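Local coordinates for ferripyochelin binding protein (Salmonella enterica subsp. enterica serovar Typhimurium, PDB 3R3R) that binds zinc and, as a member of the gamma-class carbonic anhydrase family with a left-handed beta-helix fold, may be a related metalloenzyme, at residues 174-177 against 178-181; 163-166 against 167-170. One frame throughout, in Å; residues are numbered along the deposited sequence. Where two conformers were deposited one is given.

Contact 1 (174-177 against 178-181); sequences WKDD and YLSQ
Lys-175 and Leu-179, one helical turn apart, meet through aliphatic carbon: CD of the lysine lies 3.9 Å from CD1 of Leu-179, and the two side chains cross at a slant. CD1 of Leu-179 also comes 3.9 Å from OD1 of Asp-176, close to the plane of the carboxylate and not over its face. On another side of the helix, the Tyr-178 ring sets its edge near CA of Lys-175, and its CD2 comes within 3.2 Å of Trp-174 O.

The charged pair is formed by neighbours in sequence. NZ of Lys-175 donates to OD1 of Asp-176 at 2.7 Å, arriving from above the carboxylate plane. The lysine chain turns at chi2 (90°), which swings its amine round to the aspartate; Asp-39 and the carbonyl of Arg-21 hold the same ammonium group.

Among the backbone bonds, Tyr-178 N to Trp-174 O and Leu-179 N to Lys-175 O are nearly straight, the latter 2.9 Å long. Asp-177 O accepts from Gln-181 N at 3.2 Å. In the conformer given, one of two, Ser-180 OG donates to Asp-177 O from the same face, at 2.7 Å. A water links this oxygen to Gln-181 NE2.

Long, amphipathic lysine thus suits the side of helix 158-182 facing Met-23 and Trp-43: its methylenes pack while its buried charge, shared between two aspartates, is probably well compensated.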
loop_
_atom_site.group_PDB
_atom_site.type_symbol
_atom_site.label_atom_id
_atom_site.label_comp_id
_atom_site.label_asym_id
_atom_site.label_seq_id
_atom_site.Cartn_x
_atom_site.Cartn_y
_atom_site.Cartn_z
ATOM N N TRP A 174 1.311 12.759 -11.050
ATOM C CA TRP A 174 2.578 12.247 -11.536
ATOM C C TRP A 174 2.402 10.924 -12.268
ATOM O O TRP A 174 2.996 10.729 -13.324
ATOM C CB TRP A 174 3.619 12.181 -10.408
ATOM C CG TRP A 174 3.950 13.565 -9.850
ATOM C CD1 TRP A 174 3.917 14.764 -10.531
ATOM C CD2 TRP A 174 4.298 13.892 -8.499
ATOM N NE1 TRP A 174 4.235 15.793 -9.683
ATOM C CE2 TRP A 174 4.476 15.285 -8.432
ATOM C CE3 TRP A 174 4.487 13.137 -7.339
ATOM C CZ2 TRP A 174 4.852 15.933 -7.260
ATOM C CZ3 TRP A 174 4.844 13.789 -6.173
ATOM C CH2 TRP A 174 5.015 15.172 -6.141
ATOM N N LYS A 175 1.587 10.010 -11.747
ATOM C CA LYS A 175 1.341 8.797 -12.528
ATOM C C LYS A 175 0.668 9.126 -13.871
ATOM O O LYS A 175 0.998 8.521 -14.885
ATOM C CB LYS A 175 0.637 7.692 -11.736
ATOM C CG LYS A 175 -0.755 7.979 -11.314
ATOM C CD LYS A 175 -1.786 7.539 -12.334
ATOM C CE LYS A 175 -3.145 7.880 -11.786
ATOM N NZ LYS A 175 -4.191 7.839 -12.831
ATOM N N ASP A 176 -0.213 10.124 -13.904
ATOM C CA ASP A 176 -0.797 10.543 -15.173
ATOM C C ASP A 176 0.237 11.097 -16.165
ATOM O O ASP A 176 0.103 10.914 -17.374
ATOM C CB ASP A 176 -1.942 11.524 -14.927
ATOM C CG ASP A 176 -3.206 10.830 -14.442
ATOM O OD1 ASP A 176 -3.374 9.622 -14.720
ATOM O OD2 ASP A 176 -4.045 11.494 -13.801
ATOM N N ASP A 177 1.281 11.748 -15.657
ATOM C CA ASP A 177 2.388 12.181 -16.512
ATOM C C ASP A 177 3.015 10.976 -17.198
ATOM O O ASP A 177 3.235 10.986 -18.407
ATOM C CB ASP A 177 3.461 12.920 -15.710
ATOM C CG ASP A 177 3.001 14.284 -15.204
ATOM O OD1 ASP A 177 2.045 14.880 -15.756
ATOM O OD2 ASP A 177 3.626 14.780 -14.246
ATOM N N TYR A 178 3.308 9.929 -16.436
ATOM C CA TYR A 178 3.874 8.731 -17.040
ATOM C C TYR A 178 2.910 8.022 -17.995
ATOM O O TYR A 178 3.313 7.580 -19.064
ATOM C CB TYR A 178 4.386 7.784 -15.961
ATOM C CG TYR A 178 5.621 8.307 -15.280
ATOM C CD1 TYR A 178 6.872 8.171 -15.875
ATOM C CD2 TYR A 178 5.538 8.948 -14.046
ATOM C CE1 TYR A 178 8.015 8.638 -15.253
ATOM C CE2 TYR A 178 6.681 9.431 -13.413
ATOM C CZ TYR A 178 7.919 9.250 -14.015
ATOM O OH TYR A 178 9.070 9.709 -13.425
ATOM N N LEU A 179 1.640 7.933 -17.625
ATOM C CA LEU A 179 0.669 7.314 -18.505
ATOM C C LEU A 179 0.524 8.090 -19.807
ATOM O O LEU A 179 0.283 7.494 -20.858
ATOM C CB LEU A 179 -0.681 7.199 -17.814
ATOM C CG LEU A 179 -0.719 6.207 -16.658
ATOM C CD1 LEU A 179 -2.104 6.210 -16.018
ATOM C CD2 LEU A 179 -0.331 4.805 -17.125
ATOM N N SER A 180 0.652 9.414 -19.742
ATOM C CA SER A 180 0.523 10.237 -20.940
ATOM C C SER A 180 1.694 9.966 -21.875
ATOM O O SER A 180 1.552 10.049 -23.093
ATOM C CB SER A 180 0.441 11.729 -20.598
ATOM O OG SER A 180 1.703 12.230 -20.200
ATOM N N GLN A 181 2.849 9.629 -21.305
ATOM C CA GLN A 181 4.009 9.276 -22.116
ATOM C C GLN A 181 3.754 7.977 -22.879
ATOM O O GLN A 181 4.176 7.836 -24.024
ATOM C CB GLN A 181 5.278 9.194 -21.257
ATOM C CG GLN A 181 5.734 10.584 -20.834
ATOM C CD GLN A 181 6.802 10.627 -19.755
ATOM O OE1 GLN A 181 7.442 9.619 -19.413
ATOM N NE2 GLN A 181 6.992 11.821 -19.197
HETATM O O HOH W 1 4.695 13.577 -19.486
#

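Contact 2 (163-166 against 167-170); sequences GLQY and SANN
The amides of Gln-165 and Asn-169 are joined by a hydrogen bond, their planes 43° apart. NE2 of Gln-165 donates to OD1 of Asn-169 at 2.9 Å; the acceptor lies in the plane of the glutamine amide, whereas the donor stands 34° out of the plane of the asparagine carbonyl. Gln-165 O lies over one face of the Asn-169 amide, 3.1 Å from its CG. Likewise Tyr-166 O sits over one face of the Asn-170 amide, 3.2 Å from CG of Asn-170.

The glutamine reaches forward because its CG is anti to the backbone N (chi1 -173°) and the chain then bends at chi2. Its length lets it span one turn to the shorter asparagine, while NE2 also makes a weak bond to Asp-89.

These turns belong to the C-terminal helix 158-182, which follows the left-handed beta-helix of hexapeptide-repeat proteins. Small residues suit the side turned to that body: Ala-168 touches Asp-89, and OG of Ser-167 and OG1 of Thr-91 are hydrogen-bonded.

Backbone bonds join the two segments: Asn-169 N reaches Gln-165 O at 2.9 Å and Asn-170 N reaches Tyr-166 O at 2.8 Å, but Ala-168 N to Leu-164 O, at 3.4 Å, is weak.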
loop_
_atom_site.group_PDB
_atom_site.type_symbol
_atom_site.label_atom_id
_atom_site.label_comp_id
_atom_site.label_asym_id
_atom_site.label_seq_id
_atom_site.Cartn_x
_atom_site.Cartn_y
_atom_site.Cartn_z
ATOM N N GLY A 163 -1.943 18.056 4.045
ATOM C CA GLY A 163 -0.817 17.515 3.296
ATOM C C GLY A 163 -1.003 16.059 2.911
ATOM O O GLY A 163 -0.433 15.615 1.915
ATOM N N LEU A 164 -1.768 15.302 3.695
ATOM C CA LEU A 164 -2.043 13.911 3.344
ATOM C C LEU A 164 -2.788 13.839 2.011
ATOM O O LEU A 164 -2.478 13.015 1.143
ATOM C CB LEU A 164 -2.873 13.254 4.435
ATOM C CG LEU A 164 -2.172 13.198 5.790
ATOM C CD1 LEU A 164 -3.152 12.688 6.813
ATOM C CD2 LEU A 164 -0.932 12.293 5.786
ATOM N N GLN A 165 -3.778 14.711 1.847
ATOM C CA GLN A 165 -4.523 14.749 0.597
ATOM C C GLN A 165 -3.672 15.280 -0.561
ATOM O O GLN A 165 -3.732 14.761 -1.681
ATOM C CB GLN A 165 -5.783 15.598 0.764
ATOM C CG GLN A 165 -6.699 15.553 -0.457
ATOM C CD GLN A 165 -7.300 14.172 -0.684
ATOM O OE1 GLN A 165 -7.901 13.590 0.221
ATOM N NE2 GLN A 165 -7.130 13.636 -1.889
ATOM N N TYR A 166 -2.890 16.321 -0.280
ATOM C CA TYR A 166 -1.996 16.901 -1.280
ATOM C C TYR A 166 -1.023 15.853 -1.826
ATOM O O TYR A 166 -0.806 15.784 -3.036
ATOM C CB TYR A 166 -1.239 18.107 -0.712
ATOM C CG TYR A 166 -2.132 19.266 -0.323
ATOM C CD1 TYR A 166 -3.387 19.425 -0.895
ATOM C CD2 TYR A 166 -1.721 20.200 0.619
ATOM C CE1 TYR A 166 -4.205 20.485 -0.544
ATOM C CE2 TYR A 166 -2.532 21.259 0.980
ATOM C CZ TYR A 166 -3.776 21.399 0.393
ATOM O OH TYR A 166 -4.600 22.453 0.742
ATOM N N SER A 167 -0.467 15.023 -0.951
ATOM C CA SER A 167 0.438 13.962 -1.379
ATOM C C SER A 167 -0.251 13.010 -2.369
ATOM O O SER A 167 0.281 12.699 -3.437
ATOM C CB SER A 167 0.918 13.183 -0.156
ATOM O OG SER A 167 1.737 12.094 -0.534
ATOM N N ALA A 168 -1.448 12.552 -2.016
ATOM C CA ALA A 168 -2.171 11.643 -2.891
ATOM C C ALA A 168 -2.470 12.325 -4.228
ATOM O O ALA A 168 -2.307 11.726 -5.313
ATOM C CB ALA A 168 -3.467 11.172 -2.227
ATOM N N ASN A 169 -2.916 13.579 -4.165
ATOM C CA ASN A 169 -3.226 14.340 -5.379
ATOM C C ASN A 169 -2.000 14.466 -6.296
ATOM O O ASN A 169 -2.095 14.283 -7.518
ATOM C CB ASN A 169 -3.733 15.746 -5.041
ATOM C CG ASN A 169 -5.085 15.755 -4.332
ATOM O OD1 ASN A 169 -5.775 14.741 -4.224
ATOM N ND2 ASN A 169 -5.467 16.927 -3.854
ATOM N N ASN A 170 -0.852 14.795 -5.702
ATOM C CA ASN A 170 0.381 14.937 -6.462
ATOM C C ASN A 170 0.714 13.636 -7.168
ATOM O O ASN A 170 1.068 13.627 -8.346
ATOM C CB ASN A 170 1.555 15.326 -5.557
ATOM C CG ASN A 170 1.465 16.753 -5.067
ATOM O OD1 ASN A 170 0.793 17.579 -5.679
ATOM N ND2 ASN A 170 2.159 17.055 -3.968
#

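Overall arrangement
Both contacts lie on helix 158-182, contact 2 first and contact 1 after it, with centres about 17 Å apart. No touch joins them beyond the intervening helix. The helix runs along the beta-helix, so each contact meets different coils: contact 2 faces Asp-89 and Thr-91, and contact 1 faces Arg-21, Met-23, Asp-39 and Trp-43, nearer the N-terminal coils. Contact 1 is the more peripheral, its centre about 20 Å from the centre of the chain against about 15 Å for contact 2. Both are away from the zinc bound by His-70 and His-99; they belong to the packing of the C-terminal helix rather than to the metal site.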